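Local coordinates for putative superoxide reductase (Thermotoga maritima, PDB 3QZB), which probably reduces superoxide to hydrogen peroxide at an iron centre, using electrons delivered by rubredoxin, at residues A[72-75]-A[76-79]. Residues are numbered along the deposited sequence; the frame is centred on the assembly and turned at random.
Sequences FQPD and GDPY
Pro74 and Asp77 close a type II beta turn: Asp77 N donates to Pro74 O at 3.0 Å, and the chain reverses so that residues 72-75 and 76-79 run back at 148° to each other. Gly76 takes the third position with phi 82°, where a CB would run into Asp75 O. Beyond the turn the returning chain is held by the Gln73 side chain. It bends at chi2 (-66°), carrying the amide across the loop, where NE2 donates to Tyr79 O at 3.0 Å and more weakly to Asp77 O. Tyr79 O lies close to the plane of the Gln73 amide, while NE2 comes from above the Tyr79 carbonyl plane. A water joins Gln73 OE1 to Gly76 N. This hairpin connection links strands 65-74 and 81-87, antiparallel neighbours in the immunoglobulin-like beta-sandwich, away from the iron site. Replacing Gln73 with alanine removes the amide, and the carbonyls of Asp77 and Tyr79 would probably lose this donor, the water its OE1 partner. Alongside, Pro74 CB packs against Asp77 CB at 3.9 Å. Asp77 OD2 accepts from Tyr79 N, an Asx turn, and is also hydrogen-bonded to Tyr81 OH, while Asp75 OD2 forms a salt bridge with Lys138. Pro78 CB sits over the Tyr79 ring centre.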
loop_
_atom_site.group_PDB
_atom_site.type_symbol
_atom_site.label_atom_id
_atom_site.label_comp_id
_atom_site.label_asym_id
_atom_site.label_seq_id
_atom_site.Cartn_x
_atom_site.Cartn_y
_atom_site.Cartn_z
ATOM N N PHE A 72 -13.510 -0.443 -9.594
ATOM C CA PHE A 72 -14.451 -0.818 -10.637
ATOM C C PHE A 72 -15.783 -1.164 -9.975
ATOM O O PHE A 72 -15.827 -1.972 -9.046
ATOM C CB PHE A 72 -13.946 -1.992 -11.448
ATOM C CG PHE A 72 -14.824 -2.355 -12.602
ATOM C CD1 PHE A 72 -14.977 -1.501 -13.679
ATOM C CD2 PHE A 72 -15.560 -3.533 -12.629
ATOM C CE1 PHE A 72 -15.800 -1.812 -14.755
ATOM C CE2 PHE A 72 -16.373 -3.823 -13.689
ATOM C CZ PHE A 72 -16.481 -2.981 -14.757
ATOM N N GLN A 73 -16.855 -0.567 -10.496
ATOM C CA GLN A 73 -18.220 -0.776 -10.007
ATOM C C GLN A 73 -18.999 -1.497 -11.114
ATOM O O GLN A 73 -19.356 -0.838 -12.100
ATOM C CB GLN A 73 -18.871 0.555 -9.646
ATOM C CG GLN A 73 -19.983 0.449 -8.626
ATOM C CD GLN A 73 -21.158 -0.314 -9.148
ATOM O OE1 GLN A 73 -21.796 0.129 -10.111
ATOM N NE2 GLN A 73 -21.473 -1.432 -8.538
ATOM N N PRO A 74 -19.265 -2.801 -10.993
ATOM C CA PRO A 74 -19.977 -3.482 -12.077
ATOM C C PRO A 74 -21.453 -3.094 -12.067
ATOM O O PRO A 74 -22.085 -3.122 -10.999
ATOM C CB PRO A 74 -19.784 -4.961 -11.767
ATOM C CG PRO A 74 -18.684 -5.035 -10.734
ATOM C CD PRO A 74 -18.804 -3.752 -9.975
ATOM N N ASP A 75 -22.019 -2.826 -13.238
ATOM C CA ASP A 75 -23.412 -2.483 -13.301
ATOM C C ASP A 75 -24.246 -3.555 -12.652
ATOM O O ASP A 75 -24.033 -4.753 -12.905
ATOM C CB ASP A 75 -23.877 -2.321 -14.753
ATOM C CG ASP A 75 -23.233 -1.225 -15.516
ATOM O OD1 ASP A 75 -22.592 -0.345 -14.914
ATOM O OD2 ASP A 75 -23.375 -1.252 -16.800
ATOM N N GLY A 76 -25.169 -3.144 -11.804
ATOM C CA GLY A 76 -26.116 -4.041 -11.168
ATOM C C GLY A 76 -25.560 -4.751 -9.939
ATOM O O GLY A 76 -26.296 -5.501 -9.296
ATOM N N ASP A 77 -24.299 -4.547 -9.602
ATOM C CA ASP A 77 -23.692 -5.188 -8.425
ATOM C C ASP A 77 -23.744 -4.238 -7.235
ATOM O O ASP A 77 -23.667 -3.012 -7.416
ATOM C CB ASP A 77 -22.263 -5.555 -8.758
ATOM C CG ASP A 77 -21.605 -6.434 -7.740
ATOM O OD1 ASP A 77 -21.904 -7.651 -7.718
ATOM O OD2 ASP A 77 -20.820 -5.881 -6.909
ATOM N N PRO A 78 -23.794 -4.755 -5.990
ATOM C CA PRO A 78 -23.869 -3.835 -4.846
ATOM C C PRO A 78 -22.561 -3.097 -4.496
ATOM O O PRO A 78 -22.610 -2.205 -3.636
ATOM C CB PRO A 78 -24.242 -4.771 -3.680
ATOM C CG PRO A 78 -24.824 -5.983 -4.284
ATOM C CD PRO A 78 -24.091 -6.140 -5.568
ATOM N N TYR A 79 -21.436 -3.527 -5.027
ATOM C CA TYR A 79 -20.138 -3.201 -4.453
ATOM C C TYR A 79 -19.217 -2.490 -5.462
ATOM O O TYR A 79 -19.429 -2.540 -6.670
ATOM C CB TYR A 79 -19.474 -4.470 -3.912
ATOM C CG TYR A 79 -20.360 -5.243 -2.951
ATOM C CD1 TYR A 79 -20.767 -4.685 -1.737
ATOM C CD2 TYR A 79 -20.817 -6.487 -3.261
ATOM C CE1 TYR A 79 -21.578 -5.375 -0.873
ATOM C CE2 TYR A 79 -21.662 -7.191 -2.422
ATOM C CZ TYR A 79 -22.063 -6.613 -1.231
ATOM O OH TYR A 79 -22.889 -7.301 -0.360
HETATM O O HOH W 1 -24.533 -0.243 -10.372
#